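Long-range contact in Blr6230 protein (Bradyrhizobium diazoefficiens, PDB 5WCM), which is a zinc-dependent subclass B3 metallo-beta-lactamase that hydrolyses the beta-lactam ring of antibiotics and is captured here with a sulfonamide inhibitor: residues A[64-69]-A[86-91]. Sequence-based numbering, arbitrary orientation.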
ATOM      1  N   LYS A  64      -1.054 -10.991  13.453  1.00 12.89           N
ATOM      2  CA  LYS A  64       0.017 -10.662  14.395  1.00 14.11           C
ATOM      3  C   LYS A  64       0.684  -9.340  14.094  1.00 14.10           C
ATOM      4  O   LYS A  64       1.165  -8.665  15.008  1.00 13.87           O
ATOM      5  CB  LYS A  64       1.105 -11.746  14.396  1.00 15.70           C
ATOM      6  CG  LYS A  64       0.625 -13.173  14.553  1.00 20.95           C
ATOM      7  CD  LYS A  64      -0.033 -13.410  15.890  1.00 22.63           C
ATOM      8  CE  LYS A  64      -0.394 -14.884  16.029  1.00 25.16           C
ATOM      9  NZ  LYS A  64      -0.908 -15.196  17.385  1.00 32.20           N
ATOM     10  N   LEU A  65       0.757  -9.012  12.807  1.00 14.09           N
ATOM     11  CA  LEU A  65       1.390  -7.780  12.330  1.00 13.39           C
ATOM     12  C   LEU A  65       0.459  -7.115  11.338  1.00 12.06           C
ATOM     13  O   LEU A  65      -0.151  -7.776  10.505  1.00 12.09           O
ATOM     14  CB  LEU A  65       2.732  -8.055  11.639  1.00 14.24           C
ATOM     15  CG  LEU A  65       3.842  -8.688  12.482  1.00 14.69           C
ATOM     16  CD1 LEU A  65       5.029  -9.002  11.586  1.00 17.56           C
ATOM     17  CD2 LEU A  65       4.235  -7.777  13.637  1.00 17.74           C
ATOM     18  N   ILE A  66       0.413  -5.797  11.431  1.00 12.14           N
ATOM     19  CA  ILE A  66      -0.256  -4.970  10.452  1.00 11.55           C
ATOM     20  C   ILE A  66       0.831  -4.093   9.849  1.00 11.05           C
ATOM     21  O   ILE A  66       1.534  -3.389  10.593  1.00 11.46           O
ATOM     22  CB  ILE A  66      -1.337  -4.078  11.076  1.00 12.41           C
ATOM     23  CG1 ILE A  66      -2.391  -4.922  11.811  1.00 13.29           C
ATOM     24  CG2 ILE A  66      -1.998  -3.213  10.000  1.00 13.16           C
ATOM     25  CD1 ILE A  66      -3.268  -4.118  12.764  1.00 16.37           C
ATOM     26  N   LEU A  67       0.958  -4.125   8.524  1.00 10.65           N
ATOM     27  CA  LEU A  67       1.916  -3.279   7.813  1.00 10.62           C
ATOM     28  C   LEU A  67       1.160  -2.227   7.032  1.00 10.45           C
ATOM     29  O   LEU A  67       0.058  -2.491   6.542  1.00 11.60           O
ATOM     30  CB  LEU A  67       2.802  -4.097   6.856  1.00 11.71           C
ATOM     31  CG  LEU A  67       4.056  -4.708   7.503  1.00 13.15           C
ATOM     32  CD1 LEU A  67       3.798  -5.537   8.759  1.00 13.40           C
ATOM     33  CD2 LEU A  67       4.793  -5.542   6.465  1.00 13.91           C
ATOM     34  N   ASN A  68       1.774  -1.055   6.891  1.00 10.37           N
ATOM     35  CA  ASN A  68       1.166   0.035   6.110  1.00 10.34           C
ATOM     36  C   ASN A  68       2.078   0.365   4.944  1.00 10.49           C
ATOM     37  O   ASN A  68       3.312   0.442   5.105  1.00 10.77           O
ATOM     38  CB  ASN A  68       1.003   1.278   7.014  1.00 10.42           C
ATOM     39  CG  ASN A  68       0.182   2.447   6.412  1.00 10.25           C
ATOM     40  OD1 ASN A  68       0.451   3.600   6.774  1.00 11.11           O
ATOM     41  ND2 ASN A  68      -0.839   2.187   5.600  1.00 10.08           N
ATOM     42  N   THR A  69       1.469   0.633   3.790  1.00 10.14           N
ATOM     43  CA  THR A  69       2.165   1.244   2.651  1.00 10.24           C
ATOM     44  C   THR A  69       2.295   2.745   2.862  1.00 10.21           C
ATOM     45  O   THR A  69       3.376   3.300   2.777  1.00 11.48           O
ATOM     46  CB  THR A  69       1.441   0.976   1.315  1.00 11.36           C
ATOM     47  OG1 THR A  69       0.056   1.300   1.444  1.00 12.09           O
ATOM     48  CG2 THR A  69       1.629  -0.458   0.862  1.00 12.44           C
ATOM     49  N   THR A  86      -7.141  -7.439  17.886  1.00 15.85           N
ATOM     50  CA  THR A  86      -6.208  -8.555  17.683  1.00 15.69           C
ATOM     51  C   THR A  86      -4.981  -8.548  18.588  1.00 15.97           C
ATOM     52  O   THR A  86      -4.338  -9.588  18.790  1.00 16.97           O
ATOM     53  CB  THR A  86      -5.694  -8.588  16.228  1.00 16.32           C
ATOM     54  OG1 THR A  86      -4.949  -7.390  15.958  1.00 15.20           O
ATOM     55  CG2 THR A  86      -6.850  -8.742  15.244  1.00 17.15           C
ATOM     56  N   GLY A  87      -4.619  -7.372  19.091  1.00 15.62           N
ATOM     57  CA  GLY A  87      -3.342  -7.183  19.785  1.00 17.45           C
ATOM     58  C   GLY A  87      -2.117  -7.172  18.872  1.00 16.34           C
ATOM     59  O   GLY A  87      -0.985  -7.249  19.355  1.00 17.19           O
ATOM     60  N   ALA A  88      -2.334  -7.053  17.562  1.00 15.40           N
ATOM     61  CA  ALA A  88      -1.231  -7.000  16.594  1.00 14.82           C
ATOM     62  C   ALA A  88      -0.357  -5.760  16.763  1.00 15.49           C
ATOM     63  O   ALA A  88      -0.753  -4.762  17.367  1.00 17.46           O
ATOM     64  CB  ALA A  88      -1.783  -7.050  15.185  1.00 15.58           C
ATOM     65  N   GLN A  89       0.849  -5.852  16.233  1.00 14.49           N
ATOM     66  CA  GLN A  89       1.751  -4.723  16.162  1.00 15.34           C
ATOM     67  C   GLN A  89       1.609  -4.051  14.803  1.00 13.98           C
ATOM     68  O   GLN A  89       1.519  -4.743  13.788  1.00 14.80           O
ATOM     69  CB  GLN A  89       3.193  -5.160  16.403  1.00 19.22           C
ATOM     70  CG  GLN A  89       3.483  -5.568  17.838  1.00 23.92           C
ATOM     71  CD  GLN A  89       4.915  -6.033  18.016  1.00 31.51           C
ATOM     72  OE1 GLN A  89       5.318  -7.059  17.459  1.00 42.79           O
ATOM     73  NE2 GLN A  89       5.671  -5.301  18.775  1.00 54.51           N
ATOM     74  N   LEU A  90       1.662  -2.718  14.799  1.00 13.26           N
ATOM     75  CA  LEU A  90       1.644  -1.903  13.575  1.00 12.98           C
ATOM     76  C   LEU A  90       3.064  -1.477  13.193  1.00 11.59           C
ATOM     77  O   LEU A  90       3.819  -0.920  14.007  1.00 13.00           O
ATOM     78  CB  LEU A  90       0.752  -0.664  13.725  1.00 13.46           C
ATOM     79  CG  LEU A  90       0.762   0.366  12.578  1.00 13.18           C
ATOM     80  CD1 LEU A  90       0.238  -0.237  11.289  1.00 14.75           C
ATOM     81  CD2 LEU A  90      -0.037   1.603  12.937  1.00 13.79           C
ATOM     82  N   VAL A  91       3.398  -1.746  11.937  1.00 11.66           N
ATOM     83  CA  VAL A  91       4.714  -1.474  11.369  1.00 11.54           C
ATOM     84  C   VAL A  91       4.545  -0.520  10.183  1.00 12.15           C
ATOM     85  O   VAL A  91       3.744  -0.789   9.279  1.00 12.66           O
ATOM     86  CB  VAL A  91       5.378  -2.776  10.887  1.00 13.11           C
ATOM     87  CG1 VAL A  91       6.796  -2.500  10.391  1.00 14.84           C
ATOM     88  CG2 VAL A  91       5.345  -3.847  11.974  1.00 13.78           C
TER
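Ile66 lies across from Leu90 on one face of two parallel strands, 64-67 and 89-91, while Leu65 and Leu67 pair with Gln89 and Val91 on the other. Four backbone hydrogen bonds join the strands: Gln89 N to Lys64 O, Ile66 N to Gln89 O (2.8 Å), Val91 N to Ile66 O (2.8 Å) and Asn68 N to Val91 O, the last bent to 144° at the hydrogen. Ile66 is the main bump on its face. Its CG1 branch, anti to the carbonyl carbon (chi1 -58°), reaches back to Ala88 CB at 4.0 Å, and CG2 meets Leu90 CD1 at 3.9 Å, so the side chain straddles the gap between Ala88 and Leu90. Leu90 leans in as well, with CD1 3.5 Å from Ile66 O. Ala88 points toward the other strand, with its CB 3.4 Å from Lys64 O. On the opposite face the pairs run side by side: Leu65 CD2 rests against Gln89 CB, and Leu67 CD1 reaches Val91 CB at 3.8 Å and also touches CG2, the branch nearer Leu65. Thr86 OG1 accepts from Ala88 N in an ST turn where the chain leaves helix 79-86. That helix, the connection in a right-handed beta-alpha-beta crossover, covers the Ile66 face through Phe79 and Ile82; Val131, Leu133 and Trp153 of the second sheet pack on the other. Strand 34-38 flanks 64-67 and the parallel strand 123-125 flanks 89-93; past the end of 64-67, Asn68, whose ND2 is hydrogen-bonded to Asp39, leads into the zinc ligands His70 and His72, within the alpha-beta/beta-alpha sandwich of the superfamily.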